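Long-range contacts in enoyl-CoA hydratase/carnithine racemase (Magnetospirillum magneticum, PDB 4NEK), which may act as a delta(3)-delta(2)-enoyl-CoA isomerase, as a member of the enoyl-CoA hydratase/isomerase family: residues V16-P21 and F51-S56; E3-H8 and G29-A34; A97-A102 and D181-A186. All blocks are in the same frame, centred on the assembly; numbering follows the deposited sequence.

Contact 1 of 3, residues V16-P21 and F51-S56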
loop_
_atom_site.group_PDB
_atom_site.type_symbol
_atom_site.label_atom_id
_atom_site.label_comp_id
_atom_site.label_asym_id
_atom_site.label_seq_id
_atom_site.Cartn_x
_atom_site.Cartn_y
_atom_site.Cartn_z
ATOM N N VAL C 16 -31.936 -1.382 -9.197
ATOM C CA VAL C 16 -32.649 -2.111 -8.155
ATOM C C VAL C 16 -32.220 -1.492 -6.834
ATOM O O VAL C 16 -31.065 -1.579 -6.485
ATOM C CB VAL C 16 -32.243 -3.586 -8.179
ATOM C CG1 VAL C 16 -32.936 -4.335 -7.073
ATOM C CG2 VAL C 16 -32.584 -4.221 -9.526
ATOM N N ARG C 17 -33.128 -0.814 -6.167
ATOM C CA ARG C 17 -32.781 -0.022 -5.020
ATOM C C ARG C 17 -33.519 -0.513 -3.773
ATOM O O ARG C 17 -34.725 -0.688 -3.798
ATOM C CB ARG C 17 -33.142 1.435 -5.244
ATOM C CG ARG C 17 -32.707 2.264 -4.050
ATOM C CD ARG C 17 -33.224 3.680 -4.103
ATOM N NE ARG C 17 -32.713 4.469 -5.207
ATOM C CZ ARG C 17 -31.531 5.103 -5.220
ATOM N NH1 ARG C 17 -30.698 5.079 -4.177
ATOM N NH2 ARG C 17 -31.161 5.758 -6.290
HETATM N N MSE C 18 -32.786 -0.755 -2.689
HETATM C CA MSE C 18 -33.396 -1.118 -1.426
HETATM C C MSE C 18 -33.839 0.154 -0.789
HETATM O O MSE C 18 -33.105 1.135 -0.757
HETATM C CB MSE C 18 -32.429 -1.855 -0.547
HETATM C CG MSE C 18 -32.069 -3.187 -1.214
HETATM SE SE MSE C 18 -30.609 -4.094 -0.199
HETATM C CE MSE C 18 -29.051 -3.049 -0.888
ATOM N N ASN C 19 -35.054 0.123 -0.260
ATOM C CA ASN C 19 -35.728 1.326 0.167
ATOM C C ASN C 19 -36.513 1.164 1.468
ATOM O O ASN C 19 -37.711 1.284 1.500
ATOM C CB ASN C 19 -36.659 1.765 -0.939
ATOM C CG ASN C 19 -37.255 3.144 -0.683
ATOM O OD1 ASN C 19 -36.585 4.042 -0.197
ATOM N ND2 ASN C 19 -38.504 3.307 -1.018
ATOM N N ARG C 20 -35.787 0.898 2.543
ATOM C CA ARG C 20 -36.305 0.880 3.879
ATOM C C ARG C 20 -35.363 1.735 4.720
ATOM O O ARG C 20 -34.732 1.264 5.655
ATOM C CB ARG C 20 -36.362 -0.566 4.360
ATOM C CG ARG C 20 -37.114 -0.767 5.651
ATOM C CD ARG C 20 -37.079 -2.232 6.051
ATOM N NE ARG C 20 -37.861 -2.472 7.261
ATOM C CZ ARG C 20 -37.565 -3.358 8.222
ATOM N NH1 ARG C 20 -36.483 -4.118 8.178
ATOM N NH2 ARG C 20 -38.341 -3.453 9.267
ATOM N N PRO C 21 -35.234 2.990 4.350
ATOM C CA PRO C 21 -34.130 3.772 4.889
ATOM C C PRO C 21 -34.211 3.966 6.376
ATOM O O PRO C 21 -33.169 4.123 7.019
ATOM C CB PRO C 21 -34.257 5.125 4.182
ATOM C CG PRO C 21 -35.638 5.146 3.638
ATOM C CD PRO C 21 -35.997 3.723 3.338
ATOM N N PHE C 51 -27.241 -4.963 -14.356
ATOM C CA PHE C 51 -27.904 -4.542 -13.115
ATOM C C PHE C 51 -27.077 -3.563 -12.328
ATOM O O PHE C 51 -25.864 -3.670 -12.266
ATOM C CB PHE C 51 -28.113 -5.725 -12.197
ATOM C CG PHE C 51 -29.069 -6.760 -12.733
ATOM C CD1 PHE C 51 -30.406 -6.652 -12.479
ATOM C CD2 PHE C 51 -28.604 -7.865 -13.426
ATOM C CE1 PHE C 51 -31.290 -7.608 -12.957
ATOM C CE2 PHE C 51 -29.471 -8.827 -13.893
ATOM C CZ PHE C 51 -30.819 -8.694 -13.685
ATOM N N LEU C 52 -27.766 -2.658 -11.667
ATOM C CA LEU C 52 -27.130 -1.776 -10.719
ATOM C C LEU C 52 -27.899 -1.795 -9.392
ATOM O O LEU C 52 -29.039 -1.398 -9.336
ATOM C CB LEU C 52 -27.113 -0.372 -11.266
ATOM C CG LEU C 52 -26.710 0.714 -10.275
ATOM C CD1 LEU C 52 -25.298 0.469 -9.801
ATOM C CD2 LEU C 52 -26.759 2.069 -10.928
ATOM N N ILE C 53 -27.249 -2.256 -8.332
ATOM C CA ILE C 53 -27.877 -2.368 -7.034
ATOM C C ILE C 53 -27.460 -1.260 -6.127
ATOM O O ILE C 53 -26.280 -1.055 -5.928
ATOM C CB ILE C 53 -27.434 -3.621 -6.313
ATOM C CG1 ILE C 53 -27.658 -4.829 -7.176
ATOM C CG2 ILE C 53 -28.213 -3.831 -5.027
ATOM C CD1 ILE C 53 -26.864 -5.985 -6.627
ATOM N N LEU C 54 -28.451 -0.608 -5.542
ATOM C CA LEU C 54 -28.252 0.579 -4.713
ATOM C C LEU C 54 -28.981 0.446 -3.390
ATOM O O LEU C 54 -29.916 -0.341 -3.261
ATOM C CB LEU C 54 -28.859 1.809 -5.391
ATOM C CG LEU C 54 -28.319 2.078 -6.789
ATOM C CD1 LEU C 54 -29.012 3.277 -7.436
ATOM C CD2 LEU C 54 -26.834 2.319 -6.737
ATOM N N GLY C 55 -28.572 1.256 -2.425
ATOM C CA GLY C 55 -29.303 1.364 -1.183
ATOM C C GLY C 55 -29.939 2.725 -1.012
ATOM O O GLY C 55 -30.348 3.380 -1.967
ATOM N N SER C 56 -30.031 3.142 0.246
ATOM C CA SER C 56 -30.627 4.424 0.590
ATOM C C SER C 56 -29.571 5.483 0.354
ATOM O O SER C 56 -28.463 5.185 -0.144
ATOM C CB SER C 56 -31.084 4.419 2.030
ATOM O OG SER C 56 -29.999 4.649 2.938
HETATM O O HOH W 1 -30.643 4.230 5.359
#

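Contact 2 of 3, residues E3-H8 and G29-A34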
loop_
_atom_site.group_PDB
_atom_site.type_symbol
_atom_site.label_atom_id
_atom_site.label_comp_id
_atom_site.label_asym_id
_atom_site.label_seq_id
_atom_site.Cartn_x
_atom_site.Cartn_y
_atom_site.Cartn_z
ATOM N N GLU C 3 -43.048 -1.373 -1.491
ATOM C CA GLU C 3 -42.354 -0.135 -1.948
ATOM C C GLU C 3 -40.965 -0.052 -1.271
ATOM O O GLU C 3 -40.156 0.904 -1.395
ATOM C CB GLU C 3 -43.208 1.120 -1.670
ATOM C CG GLU C 3 -44.579 1.137 -2.421
ATOM C CD GLU C 3 -45.606 0.071 -1.926
ATOM O OE1 GLU C 3 -46.255 0.280 -0.877
ATOM O OE2 GLU C 3 -45.793 -1.002 -2.581
ATOM N N LEU C 4 -40.690 -1.139 -0.595
ATOM C CA LEU C 4 -39.428 -1.377 0.021
ATOM C C LEU C 4 -38.310 -1.735 -0.959
ATOM O O LEU C 4 -37.162 -1.678 -0.583
ATOM C CB LEU C 4 -39.594 -2.492 1.010
ATOM C CG LEU C 4 -40.525 -2.161 2.183
ATOM C CD1 LEU C 4 -40.406 -3.277 3.223
ATOM C CD2 LEU C 4 -40.245 -0.834 2.840
ATOM N N VAL C 5 -38.652 -2.070 -2.203
ATOM C CA VAL C 5 -37.672 -2.295 -3.241
ATOM C C VAL C 5 -38.146 -1.608 -4.507
ATOM O O VAL C 5 -39.236 -1.874 -4.941
ATOM C CB VAL C 5 -37.536 -3.799 -3.541
ATOM C CG1 VAL C 5 -36.710 -4.042 -4.797
ATOM C CG2 VAL C 5 -36.934 -4.520 -2.362
ATOM N N LEU C 6 -37.321 -0.761 -5.104
ATOM C CA LEU C 6 -37.684 -0.016 -6.302
ATOM C C LEU C 6 -36.855 -0.534 -7.426
ATOM O O LEU C 6 -35.678 -0.758 -7.268
ATOM C CB LEU C 6 -37.376 1.465 -6.138
ATOM C CG LEU C 6 -38.042 2.101 -4.918
ATOM C CD1 LEU C 6 -37.541 3.519 -4.631
ATOM C CD2 LEU C 6 -39.554 2.111 -5.097
ATOM N N SER C 7 -37.465 -0.704 -8.578
ATOM C CA SER C 7 -36.758 -1.198 -9.707
ATOM C C SER C 7 -37.228 -0.494 -10.956
ATOM O O SER C 7 -38.396 -0.274 -11.121
ATOM C CB SER C 7 -37.025 -2.672 -9.840
ATOM O OG SER C 7 -36.186 -3.195 -10.836
ATOM N N HIS C 8 -36.316 -0.156 -11.853
ATOM C CA HIS C 8 -36.695 0.412 -13.129
ATOM C C HIS C 8 -35.524 0.312 -14.087
ATOM O O HIS C 8 -34.403 0.125 -13.650
ATOM C CB HIS C 8 -37.113 1.862 -12.939
ATOM C CG HIS C 8 -35.976 2.772 -12.637
ATOM N ND1 HIS C 8 -35.291 3.447 -13.622
ATOM C CD2 HIS C 8 -35.393 3.119 -11.465
ATOM C CE1 HIS C 8 -34.348 4.193 -13.069
ATOM N NE2 HIS C 8 -34.395 4.018 -11.761
ATOM N N GLY C 29 -38.325 -10.697 4.624
ATOM C CA GLY C 29 -38.735 -11.625 3.568
ATOM C C GLY C 29 -39.284 -10.949 2.323
ATOM O O GLY C 29 -39.011 -11.408 1.202
ATOM N N GLU C 30 -40.121 -9.921 2.505
ATOM C CA GLU C 30 -40.735 -9.265 1.336
ATOM C C GLU C 30 -39.694 -8.597 0.470
ATOM O O GLU C 30 -39.903 -8.526 -0.732
ATOM C CB GLU C 30 -41.843 -8.236 1.639
ATOM C CG GLU C 30 -41.477 -7.193 2.677
ATOM C CD GLU C 30 -42.646 -6.290 3.086
ATOM O OE1 GLU C 30 -43.087 -5.546 2.181
ATOM O OE2 GLU C 30 -43.126 -6.324 4.281
HETATM N N MSE C 31 -38.574 -8.156 1.066
HETATM C CA MSE C 31 -37.522 -7.493 0.296
HETATM C C MSE C 31 -36.740 -8.512 -0.469
HETATM O O MSE C 31 -36.581 -8.370 -1.676
HETATM C CB MSE C 31 -36.624 -6.693 1.182
HETATM C CG MSE C 31 -37.435 -5.574 1.769
HETATM SE SE MSE C 31 -36.373 -4.542 3.076
HETATM C CE MSE C 31 -35.150 -3.635 1.819
ATOM N N TYR C 32 -36.369 -9.603 0.176
ATOM C CA TYR C 32 -35.749 -10.708 -0.534
ATOM C C TYR C 32 -36.553 -11.140 -1.726
ATOM O O TYR C 32 -36.005 -11.440 -2.768
ATOM C CB TYR C 32 -35.539 -11.926 0.372
ATOM C CG TYR C 32 -34.425 -11.752 1.359
ATOM C CD1 TYR C 32 -33.110 -11.571 0.928
ATOM C CD2 TYR C 32 -34.669 -11.753 2.717
ATOM C CE1 TYR C 32 -32.082 -11.408 1.835
ATOM C CE2 TYR C 32 -33.647 -11.614 3.631
ATOM C CZ TYR C 32 -32.359 -11.434 3.183
ATOM O OH TYR C 32 -31.357 -11.228 4.104
ATOM N N ALA C 33 -37.863 -11.223 -1.563
ATOM C CA ALA C 33 -38.717 -11.726 -2.635
ATOM C C ALA C 33 -38.741 -10.715 -3.776
ATOM O O ALA C 33 -38.619 -11.075 -4.922
ATOM C CB ALA C 33 -40.130 -12.002 -2.118
ATOM N N ALA C 34 -38.943 -9.453 -3.447
ATOM C CA ALA C 34 -38.944 -8.424 -4.464
ATOM C C ALA C 34 -37.601 -8.344 -5.186
ATOM O O ALA C 34 -37.576 -8.147 -6.375
ATOM C CB ALA C 34 -39.280 -7.077 -3.840
#

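Contact 3 of 3, residues A97-A102 and D181-A186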
loop_
_atom_site.group_PDB
_atom_site.type_symbol
_atom_site.label_atom_id
_atom_site.label_comp_id
_atom_site.label_asym_id
_atom_site.label_seq_id
_atom_site.Cartn_x
_atom_site.Cartn_y
_atom_site.Cartn_z
ATOM N N ALA C 97 -23.301 -0.152 -5.523
ATOM C CA ALA C 97 -22.771 1.034 -4.918
ATOM C C ALA C 97 -23.160 0.975 -3.482
ATOM O O ALA C 97 -24.343 0.995 -3.167
ATOM C CB ALA C 97 -23.375 2.265 -5.573
ATOM N N VAL C 98 -22.174 0.906 -2.590
ATOM C CA VAL C 98 -22.431 0.760 -1.185
ATOM C C VAL C 98 -21.994 1.950 -0.384
ATOM O O VAL C 98 -21.120 2.682 -0.796
ATOM C CB VAL C 98 -21.744 -0.491 -0.641
ATOM C CG1 VAL C 98 -22.105 -1.693 -1.489
ATOM C CG2 VAL C 98 -20.246 -0.387 -0.688
ATOM N N ARG C 99 -22.575 2.108 0.790
ATOM C CA ARG C 99 -22.229 3.177 1.726
ATOM C C ARG C 99 -22.788 2.866 3.069
ATOM O O ARG C 99 -23.620 1.989 3.195
ATOM C CB ARG C 99 -22.805 4.518 1.263
ATOM C CG ARG C 99 -24.316 4.566 1.385
ATOM C CD ARG C 99 -24.942 5.479 0.357
ATOM N NE ARG C 99 -24.456 6.823 0.541
ATOM C CZ ARG C 99 -24.588 7.796 -0.341
ATOM N NH1 ARG C 99 -25.241 7.626 -1.489
ATOM N NH2 ARG C 99 -24.059 8.967 -0.067
ATOM N N GLY C 100 -22.353 3.609 4.081
ATOM C CA GLY C 100 -22.803 3.390 5.452
ATOM C C GLY C 100 -22.707 1.930 5.849
ATOM O O GLY C 100 -21.680 1.287 5.646
ATOM N N ALA C 101 -23.797 1.381 6.352
ATOM C CA ALA C 101 -23.806 -0.016 6.757
ATOM C C ALA C 101 -23.811 -0.993 5.578
ATOM O O ALA C 101 -24.597 -0.849 4.649
ATOM C CB ALA C 101 -24.998 -0.285 7.617
ATOM N N ALA C 102 -22.896 -1.949 5.613
ATOM C CA ALA C 102 -22.897 -3.105 4.725
ATOM C C ALA C 102 -22.656 -4.319 5.569
ATOM O O ALA C 102 -21.544 -4.794 5.722
ATOM C CB ALA C 102 -21.828 -2.980 3.668
ATOM N N ASP C 181 -21.014 11.617 -5.317
ATOM C CA ASP C 181 -20.783 11.143 -6.685
ATOM C C ASP C 181 -20.901 9.637 -6.838
ATOM O O ASP C 181 -20.657 9.081 -7.921
ATOM C CB ASP C 181 -19.377 11.525 -7.132
ATOM C CG ASP C 181 -19.164 13.048 -7.218
ATOM O OD1 ASP C 181 -20.151 13.777 -7.469
ATOM O OD2 ASP C 181 -18.017 13.506 -7.006
ATOM N N LEU C 182 -21.287 8.961 -5.765
ATOM C CA LEU C 182 -21.214 7.523 -5.752
ATOM C C LEU C 182 -22.151 6.893 -6.770
ATOM O O LEU C 182 -21.726 6.065 -7.585
ATOM C CB LEU C 182 -21.491 7.021 -4.349
ATOM C CG LEU C 182 -21.686 5.515 -4.208
ATOM C CD1 LEU C 182 -20.397 4.760 -4.448
ATOM C CD2 LEU C 182 -22.211 5.175 -2.813
ATOM N N GLU C 183 -23.412 7.292 -6.742
ATOM C CA GLU C 183 -24.420 6.704 -7.622
ATOM C C GLU C 183 -24.151 7.026 -9.083
ATOM O O GLU C 183 -24.266 6.156 -9.961
ATOM C CB GLU C 183 -25.814 7.146 -7.228
ATOM C CG GLU C 183 -26.261 6.582 -5.882
ATOM C CD GLU C 183 -27.772 6.721 -5.577
ATOM O OE1 GLU C 183 -28.545 7.071 -6.512
ATOM O OE2 GLU C 183 -28.205 6.453 -4.406
ATOM N N GLU C 184 -23.709 8.249 -9.336
ATOM C CA GLU C 184 -23.374 8.645 -10.693
ATOM C C GLU C 184 -22.241 7.809 -11.250
ATOM O O GLU C 184 -22.234 7.403 -12.397
ATOM C CB GLU C 184 -22.870 10.053 -10.661
ATOM C CG GLU C 184 -23.087 10.756 -11.974
ATOM C CD GLU C 184 -22.727 12.257 -11.965
ATOM O OE1 GLU C 184 -22.451 12.831 -10.872
ATOM O OE2 GLU C 184 -22.758 12.879 -13.065
ATOM N N THR C 185 -21.240 7.585 -10.415
ATOM C CA THR C 185 -20.061 6.855 -10.842
ATOM C C THR C 185 -20.398 5.388 -11.074
ATOM O O THR C 185 -19.918 4.782 -12.019
ATOM C CB THR C 185 -18.988 6.943 -9.762
ATOM O OG1 THR C 185 -18.703 8.313 -9.522
ATOM C CG2 THR C 185 -17.725 6.284 -10.192
ATOM N N ALA C 186 -21.174 4.801 -10.163
ATOM C CA ALA C 186 -21.565 3.443 -10.337
ATOM C C ALA C 186 -22.423 3.310 -11.584
ATOM O O ALA C 186 -22.301 2.327 -12.319
ATOM C CB ALA C 186 -22.305 2.941 -9.123
HETATM O O HOH W 2 -26.802 5.445 -2.462
#

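Contact 1 of 3, residues V16-P21 and F51-S56
The guanidinium of Arg-17 lies across the side chain of Leu-54. One face of it takes CD1 of Leu-54, 3.4 Å above the plane and displaced toward the rim, and Arg-17 NH2 is the nearest atom to that methyl at 3.5 Å. At the edge, NH1 gives a hydrogen bond to Gly-55 O, 2.8 Å long and bent to 146° at the hydrogen. The chain of Arg-17 leaves with CG anti to the backbone N (chi1 -177°) and bends at chi3 (-64°), which brings the charged group over the neighbouring strand. NH1 also forms a salt bridge to Glu-183 of helix 179-194, so one nitrogen ties the strand to that helix. The other flat group, the ring of Phe-51, meets CG2 of Val-16 at its edge and stacks with Phe-39 of helix 29-44.

The backbones run parallel. Val-16 N bonds to Leu-52 O, Leu-54 N to Val-16 O at 2.9 Å, and Met-18 N to Leu-54 O at 3.0 Å. Val-16 and Ile-53 point to the sheet face that helix 29-44 packs on; Arg-17 and Leu-54 point to the other. Residue 18 is selenomethionine. CE of Met-18 lies 4.3 Å from CG2 of Ile-53.

Past the strand ends, a water donates to Pro-21 O and accepts from Ser-56 OG, 2.5 Å away; the same OG accepts the backbone N-H groups of Thr-58 and Asp-59. CB of Pro-21 rests on CB of Ser-56. Strand 13-18, helix 29-44 and strand 50-54 form a beta-alpha-beta crossover, and these neighbouring parallel strands belong to the central sheet of the crotonase fold.

Contact 2 of 3, residues E3-H8 and G29-A34
Val-5 comes closest to Met-31 in the backbone, 6.3 Å between CA atoms, where the start of strand 5-10 passes the first turns of helix 29-44. This is sheet-to-helix packing at the edge of the crotonase fold, because strand 5-10 is the outermost strand on its side of the main sheet within the chain. Most of the contact is apolar. CB of Ala-34 sits 3.7 Å from CB of Val-5 and nearly as close to CG2, so the small residue fits against the branch point of the valine. CG2 of Val-5 also meets CB of Met-31 at 4.2 Å.

Residue 31 is selenomethionine. Its CG lies 3.8 Å from CB of Leu-4, and the chain bends at chi3 (71°) to bring CE near the carbonyl oxygen of Leu-4. The same side chain touches Met-18 and Arg-20, so it lies between the edge strand, the end of strand 13-18 and the loop after it. Nearer the surface, Leu-4 and Glu-30 cross at a slant. The aliphatic tip meets the carboxylate there, with CD1 of Leu-4 3.7 Å from OE1 of Glu-30.

Contact 3 of 3, residues A97-A102 and D181-A186
Leu-182 of helix 179-194 packs on Ala-97, Val-98 and Arg-99. Its CB points toward the strand, and CG stands anti to the backbone N (chi1 170°), which sends both methyls onto segment 97-102. CG lies 3.9 Å from CB of Ala-97. CD1 stays on the same methyl, at 4.0 Å. CD2 goes further along the chain and reaches the carbonyl oxygen of Val-98 at 3.4 Å. That methyl also lies over one face of the Arg-99 guanidinium, 4.1 Å from NH1, and the arginine and leucine side chains cross at an angle.

One turn later, CB of Ala-186 meets CB of Ala-97 at 3.8 Å. Two alanines here let the helix come close to the strand; the CA atoms of Ala-97 and Ala-186 are 6.1 Å apart.

The polar link lies to one side. Arg-99 NH1 and Glu-183 OE2 have opposite charges but are too far apart for a salt bridge. A water in the guanidinium plane accepts from Arg-99 NH1 and donates to Glu-183 OE2, 2.6 Å away. The stronger partner of OE2 is Arg-17 on strand 13-18, a salt bridge that brings a third part of the chain to the same carboxylate.

Ala-97 also touches Leu-54 of the neighbouring strand 50-54, and Leu-182 touches Tyr-117 of strand 115-118. Asp-181 reaches outward, with a salt bridge to Lys-192 of a neighbouring subunit. Helix 179-194 thus packs on the face of the main sheet that bears Leu-54 and Ala-97, at its parallel strands, part of the beta/alpha core of the crotonase fold.

From the N terminus, segment 3-8 opens contact 2, and segment 16-21 opens contact 1 before helix 29-44 closes contact 2. Strand 50-54 then closes contact 1, so the two loops cross. Backbone bonds from Arg-17 N to Leu-6 O and from Asn-19 N to Leu-4 O probably join them directly. Contact 3 follows in series: it opens at strand 94-98 and closes only at helix 179-194, a much longer loop. Ile-53 O probably bonds to Ala-97 N, linking contact 3 to contact 1. All three reach one sheet. Contacts 2 and 3 do not touch; their nearest atoms are about 8 Å apart, with contact 1 adjoining both.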